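Side-chain contacts in response regulator aspartate phosphatase H (Bacillus subtilis, PDB 3Q15), which dephosphorylates the sporulation phosphotransferase Spo0F and also acts on the competence regulator ComA, helping to separate competence and sporulation in time: residues 349-352 against 353-356; 324-328 against 329-333. One frame throughout, in Å; residues are numbered along the deposited sequence.

Contact 1 (349-352 against 353-356); sequences SCHF and EQAA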
ATOM      1  N   SER A 349     -25.719  27.330  21.317  1.00 57.55           N
ATOM      2  CA  SER A 349     -26.959  27.894  21.842  1.00 64.15           C
ATOM      3  C   SER A 349     -27.689  26.867  22.703  1.00 64.93           C
ATOM      4  O   SER A 349     -28.871  27.025  23.009  1.00 66.20           O
ATOM      5  CB  SER A 349     -27.866  28.354  20.701  1.00 66.76           C
ATOM      6  OG  SER A 349     -28.412  27.241  20.013  1.00 69.18           O
ATOM      7  N   CYS A 350     -26.977  25.815  23.086  1.00 63.17           N
ATOM      8  CA  CYS A 350     -27.537  24.762  23.929  1.00 65.05           C
ATOM      9  C   CYS A 350     -28.735  24.056  23.290  1.00 62.26           C
ATOM     10  O   CYS A 350     -29.556  23.458  23.985  1.00 60.27           O
ATOM     11  CB  CYS A 350     -27.907  25.312  25.312  1.00 67.11           C
ATOM     12  SG  CYS A 350     -26.482  25.828  26.310  1.00 67.29           S
ATOM     13  N   HIS A 351     -28.827  24.127  21.966  1.00 58.54           N
ATOM     14  CA  HIS A 351     -29.841  23.379  21.233  1.00 58.97           C
ATOM     15  C   HIS A 351     -29.302  21.993  20.877  1.00 56.34           C
ATOM     16  O   HIS A 351     -28.887  21.739  19.743  1.00 50.14           O
ATOM     17  CB  HIS A 351     -30.274  24.145  19.985  1.00 59.85           C
ATOM     18  CG  HIS A 351     -31.161  25.313  20.279  1.00 67.59           C
ATOM     19  ND1 HIS A 351     -30.838  26.281  21.208  1.00 72.14           N
ATOM     20  CD2 HIS A 351     -32.370  25.664  19.780  1.00 71.77           C
ATOM     21  CE1 HIS A 351     -31.805  27.177  21.264  1.00 72.26           C
ATOM     22  NE2 HIS A 351     -32.748  26.827  20.406  1.00 72.62           N
ATOM     23  N   PHE A 352     -29.311  21.101  21.865  1.00 52.07           N
ATOM     24  CA  PHE A 352     -28.633  19.811  21.751  1.00 54.90           C
ATOM     25  C   PHE A 352     -29.399  18.776  20.931  1.00 55.91           C
ATOM     26  O   PHE A 352     -28.795  17.856  20.378  1.00 51.34           O
ATOM     27  CB  PHE A 352     -28.300  19.252  23.138  1.00 55.10           C
ATOM     28  CG  PHE A 352     -27.451  20.168  23.973  1.00 56.57           C
ATOM     29  CD1 PHE A 352     -26.115  20.363  23.668  1.00 55.14           C
ATOM     30  CD2 PHE A 352     -27.987  20.832  25.064  1.00 59.92           C
ATOM     31  CE1 PHE A 352     -25.329  21.200  24.427  1.00 55.09           C
ATOM     32  CE2 PHE A 352     -27.205  21.672  25.832  1.00 61.75           C
ATOM     33  CZ  PHE A 352     -25.873  21.856  25.512  1.00 60.57           C
ATOM     34  N   GLU A 353     -30.721  18.910  20.864  1.00 57.60           N
ATOM     35  CA  GLU A 353     -31.512  18.001  20.039  1.00 57.32           C
ATOM     36  C   GLU A 353     -31.122  18.182  18.579  1.00 53.97           C
ATOM     37  O   GLU A 353     -30.866  17.209  17.868  1.00 52.17           O
ATOM     38  CB  GLU A 353     -33.012  18.238  20.222  1.00 59.17           C
ATOM     39  CG  GLU A 353     -33.884  17.275  19.425  1.00 62.68           C
ATOM     40  CD  GLU A 353     -35.360  17.344  19.807  1.00 68.19           C
ATOM     41  OE1 GLU A 353     -35.747  18.233  20.600  1.00 69.00           O
ATOM     42  OE2 GLU A 353     -36.133  16.497  19.308  1.00 68.05           O
ATOM     43  N   GLN A 354     -31.079  19.434  18.138  1.00 51.59           N
ATOM     44  CA  GLN A 354     -30.614  19.756  16.798  1.00 53.75           C
ATOM     45  C   GLN A 354     -29.176  19.271  16.611  1.00 52.30           C
ATOM     46  O   GLN A 354     -28.834  18.693  15.583  1.00 51.52           O
ATOM     47  CB  GLN A 354     -30.707  21.262  16.537  1.00 56.34           C
ATOM     48  CG  GLN A 354     -32.131  21.800  16.440  1.00 63.70           C
ATOM     49  CD  GLN A 354     -32.675  22.304  17.770  1.00 70.94           C
ATOM     50  OE1 GLN A 354     -32.364  21.762  18.832  1.00 71.33           O
ATOM     51  NE2 GLN A 354     -33.489  23.352  17.714  1.00 75.31           N
ATOM     52  N   ALA A 355     -28.346  19.504  17.622  1.00 52.43           N
ATOM     53  CA  ALA A 355     -26.954  19.083  17.584  1.00 48.83           C
ATOM     54  C   ALA A 355     -26.844  17.581  17.355  1.00 47.61           C
ATOM     55  O   ALA A 355     -26.180  17.138  16.422  1.00 45.59           O
ATOM     56  CB  ALA A 355     -26.244  19.478  18.863  1.00 45.64           C
ATOM     57  N   ALA A 356     -27.497  16.803  18.211  1.00 47.22           N
ATOM     58  CA  ALA A 356     -27.469  15.348  18.098  1.00 46.12           C
ATOM     59  C   ALA A 356     -27.875  14.891  16.698  1.00 45.99           C
ATOM     60  O   ALA A 356     -27.262  13.985  16.130  1.00 44.95           O
ATOM     61  CB  ALA A 356     -28.368  14.714  19.153  1.00 46.12           C
TER
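Ala356 N and Phe352 O form a short, almost straight hydrogen bond of 2.7 Å (173° at the hydrogen), and one residue earlier Ala355 N reaches His351 O at 3.1 Å, in the plane of that carbonyl. These two bonds open the first turn of the helix and use the carbonyls of His351, its N-cap residue, and of Phe352. The His351 ring is tied back to the preceding loop: ND1 donates to Ser349 O at 2.8 Å, with the oxygen in the ring plane but the donor well above the carbonyl plane, which probably helps fix the ring's rotation. The Gln354 side chain returns along the helix start to lie beside His351, its amide plane turned 52° from the imidazole. NE2 comes to the ring edge, 3.3 Å from His351 CD2, while OE1 sits 3.4 Å from His351 CB. A bend at chi2 (92°) folds the amide back alongside its neighbour. This turn, which joins helix 332-348 to helix 352-372, lies within the predicted sixth tetratricopeptide repeat: Cys350, with positive phi, is the C' residue of the Schellman motif that ends helix 332-348, and two residues later helix 352-372 begins. Beyond the polar bonds, Phe352 swings its ring back over the turn, so that Cys350 CA lies 3.6 Å above one face, offset toward the rim. Ala355 CB points toward 349-352, 3.4 Å from Phe352 O, and also touches Glu347 of the preceding helix. Phe352 and Glu353 pack against Glu353 and Phe352, respectively, of the second subunit.

Contact 2 (324-328 against 329-333); sequences SYFEK and KNLHA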
ATOM      1  N   SER A 324     -29.480  17.733   1.359  1.00 57.54           N
ATOM      2  CA  SER A 324     -30.218  16.831   0.485  1.00 58.41           C
ATOM      3  C   SER A 324     -29.602  16.839  -0.910  1.00 58.74           C
ATOM      4  O   SER A 324     -29.483  15.798  -1.562  1.00 56.90           O
ATOM      5  CB  SER A 324     -31.688  17.243   0.413  1.00 61.16           C
ATOM      6  OG  SER A 324     -32.394  16.431  -0.504  1.00 64.86           O
ATOM      7  N   TYR A 325     -29.213  18.027  -1.361  1.00 58.95           N
ATOM      8  CA  TYR A 325     -28.550  18.184  -2.649  1.00 59.72           C
ATOM      9  C   TYR A 325     -27.240  17.414  -2.670  1.00 57.87           C
ATOM     10  O   TYR A 325     -26.939  16.707  -3.629  1.00 57.95           O
ATOM     11  CB  TYR A 325     -28.282  19.660  -2.932  1.00 62.07           C
ATOM     12  CG  TYR A 325     -27.566  19.908  -4.239  1.00 61.89           C
ATOM     13  CD1 TYR A 325     -28.250  19.853  -5.445  1.00 64.02           C
ATOM     14  CD2 TYR A 325     -26.211  20.202  -4.267  1.00 59.32           C
ATOM     15  CE1 TYR A 325     -27.605  20.081  -6.639  1.00 64.58           C
ATOM     16  CE2 TYR A 325     -25.557  20.431  -5.459  1.00 60.62           C
ATOM     17  CZ  TYR A 325     -26.262  20.370  -6.643  1.00 63.43           C
ATOM     18  OH  TYR A 325     -25.621  20.597  -7.837  1.00 66.59           O
ATOM     19  N   PHE A 326     -26.460  17.566  -1.604  1.00 55.82           N
ATOM     20  CA  PHE A 326     -25.197  16.852  -1.465  1.00 52.28           C
ATOM     21  C   PHE A 326     -25.427  15.342  -1.451  1.00 51.55           C
ATOM     22  O   PHE A 326     -24.693  14.589  -2.091  1.00 53.01           O
ATOM     23  CB  PHE A 326     -24.473  17.281  -0.187  1.00 49.04           C
ATOM     24  CG  PHE A 326     -23.883  18.668  -0.249  1.00 49.26           C
ATOM     25  CD1 PHE A 326     -23.549  19.245  -1.462  1.00 50.63           C
ATOM     26  CD2 PHE A 326     -23.655  19.390   0.914  1.00 48.22           C
ATOM     27  CE1 PHE A 326     -23.004  20.515  -1.516  1.00 50.61           C
ATOM     28  CE2 PHE A 326     -23.112  20.658   0.866  1.00 49.49           C
ATOM     29  CZ  PHE A 326     -22.785  21.221  -0.350  1.00 50.78           C
ATOM     30  N   GLU A 327     -26.440  14.907  -0.706  1.00 60.74           N
ATOM     31  CA  GLU A 327     -26.799  13.495  -0.643  1.00 68.29           C
ATOM     32  C   GLU A 327     -27.016  12.944  -2.043  1.00 69.82           C
ATOM     33  O   GLU A 327     -26.583  11.838  -2.362  1.00 68.04           O
ATOM     34  CB  GLU A 327     -28.072  13.301   0.182  1.00 78.93           C
ATOM     35  CG  GLU A 327     -27.833  12.893   1.627  1.00 86.31           C
ATOM     36  CD  GLU A 327     -27.393  11.449   1.760  1.00 91.63           C
ATOM     37  OE1 GLU A 327     -26.898  11.073   2.844  1.00 91.98           O
ATOM     38  OE2 GLU A 327     -27.546  10.685   0.782  1.00 94.95           O
ATOM     39  N   LYS A 328     -27.690  13.728  -2.875  1.00 73.41           N
ATOM     40  CA  LYS A 328     -28.047  13.295  -4.218  1.00 78.25           C
ATOM     41  C   LYS A 328     -26.809  13.017  -5.068  1.00 74.57           C
ATOM     42  O   LYS A 328     -26.719  11.982  -5.725  1.00 77.46           O
ATOM     43  CB  LYS A 328     -28.942  14.338  -4.892  1.00 82.75           C
ATOM     44  CG  LYS A 328     -30.003  13.754  -5.813  1.00 88.97           C
ATOM     45  CD  LYS A 328     -31.061  14.794  -6.161  1.00 92.42           C
ATOM     46  CE  LYS A 328     -32.236  14.171  -6.900  1.00 97.26           C
ATOM     47  NZ  LYS A 328     -33.321  15.162  -7.153  1.00 98.43           N
ATOM     48  N   LYS A 329     -25.854  13.939  -5.051  1.00 70.18           N
ATOM     49  CA  LYS A 329     -24.630  13.772  -5.828  1.00 69.64           C
ATOM     50  C   LYS A 329     -23.563  12.968  -5.080  1.00 67.07           C
ATOM     51  O   LYS A 329     -22.390  12.982  -5.454  1.00 66.51           O
ATOM     52  CB  LYS A 329     -24.071  15.133  -6.251  1.00 69.06           C
ATOM     53  CG  LYS A 329     -24.824  15.775  -7.405  1.00 72.07           C
ATOM     54  CD  LYS A 329     -24.125  17.034  -7.886  1.00 70.15           C
ATOM     55  CE  LYS A 329     -24.639  17.458  -9.253  1.00 72.50           C
ATOM     56  NZ  LYS A 329     -26.103  17.729  -9.242  1.00 76.60           N
ATOM     57  N   ASN A 330     -23.980  12.265  -4.032  1.00 65.78           N
ATOM     58  CA  ASN A 330     -23.065  11.475  -3.215  1.00 62.06           C
ATOM     59  C   ASN A 330     -21.828  12.255  -2.777  1.00 54.89           C
ATOM     60  O   ASN A 330     -20.707  11.763  -2.882  1.00 52.35           O
ATOM     61  CB  ASN A 330     -22.645  10.200  -3.951  1.00 68.70           C
ATOM     62  CG  ASN A 330     -23.788   9.218  -4.116  1.00 76.60           C
ATOM     63  OD1 ASN A 330     -24.054   8.404  -3.232  1.00 79.55           O
ATOM     64  ND2 ASN A 330     -24.467   9.286  -5.255  1.00 79.23           N
ATOM     65  N   LEU A 331     -22.040  13.474  -2.292  1.00 49.75           N
ATOM     66  CA  LEU A 331     -20.950  14.298  -1.786  1.00 49.57           C
ATOM     67  C   LEU A 331     -20.874  14.177  -0.269  1.00 48.95           C
ATOM     68  O   LEU A 331     -21.137  15.137   0.458  1.00 46.64           O
ATOM     69  CB  LEU A 331     -21.148  15.760  -2.192  1.00 50.04           C
ATOM     70  CG  LEU A 331     -21.201  16.009  -3.702  1.00 53.41           C
ATOM     71  CD1 LEU A 331     -21.648  17.429  -4.008  1.00 55.11           C
ATOM     72  CD2 LEU A 331     -19.850  15.712  -4.340  1.00 51.52           C
ATOM     73  N   HIS A 332     -20.510  12.991   0.206  1.00 43.26           N
ATOM     74  CA  HIS A 332     -20.576  12.689   1.630  1.00 44.50           C
ATOM     75  C   HIS A 332     -19.529  13.436   2.454  1.00 45.83           C
ATOM     76  O   HIS A 332     -19.741  13.707   3.639  1.00 46.30           O
ATOM     77  CB  HIS A 332     -20.496  11.180   1.861  1.00 44.73           C
ATOM     78  CG  HIS A 332     -21.581  10.415   1.169  1.00 49.79           C
ATOM     79  ND1 HIS A 332     -22.918  10.634   1.417  1.00 51.53           N
ATOM     80  CD2 HIS A 332     -21.525   9.444   0.225  1.00 50.35           C
ATOM     81  CE1 HIS A 332     -23.641   9.826   0.661  1.00 52.27           C
ATOM     82  NE2 HIS A 332     -22.821   9.093  -0.069  1.00 51.17           N
ATOM     83  N   ALA A 333     -18.408  13.771   1.821  1.00 41.49           N
ATOM     84  CA  ALA A 333     -17.379  14.576   2.468  1.00 41.83           C
ATOM     85  C   ALA A 333     -17.924  15.949   2.841  1.00 40.31           C
ATOM     86  O   ALA A 333     -17.625  16.465   3.917  1.00 43.11           O
ATOM     87  CB  ALA A 333     -16.154  14.717   1.565  1.00 42.04           C
TER
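Tyr325 and Lys329 meet at the hydroxyl end of the ring, the ammonium approaching obliquely and giving OH a weak hydrogen bond of 3.2 Å. Tyr325 CG stands opposite the backbone N (chi1 179°), and a bend at chi4 (59°) turns Lys329 NZ to the hydroxyl. Replacing Tyr325 by an alanine would probably leave the Lys329 ammonium without this partner and its chain freer to swing. The side chains of Phe326 and Leu331 cross at about a right angle, CD1 to CD1 3.7 Å, and the Phe326 ring meets Tyr334 edge-to-face. At the edge of the His332 ring lies the Glu327 carboxylate, OE2 4.0 Å from CE1, with the planes 67° apart; Asn330 C lies over one face, offset toward the rim. Asn330, with positive phi, is the C' residue of a Schellman motif that closes helix 316-328: Leu331 N donates to Phe326 O at 2.9 Å and Asn330 N to Glu327 O at 3.1 Å, the apolar pair Phe326-Leu331 lying across the turn. With Lys329 N bonded to Tyr325 O, the turn supplies N-H partners for the carbonyls of Tyr325, Phe326 and Glu327, while Glu327 would probably favour a protonated His332 by its nearby negative charge.

In the fold
Contacts 2 and 1 follow one another along the chain, one at each end of helix 332-348. The turn at 324-333 leads from helix 316-328 into that helix, and the turn at 349-356 leads out of it into helix 352-372. Their centres are 23 Å apart and their nearest atoms about 14 Å, so they do not touch; helix 332-348 spans the gap. In both, a Schellman motif ends the incoming helix before the next helix of the C-terminal tetratricopeptide domain begins. Contact 2 lies nearer the chain's centre, 19 Å against 36 Å, and touches no other subunit, whereas contact 1 takes part in packing against the second subunit.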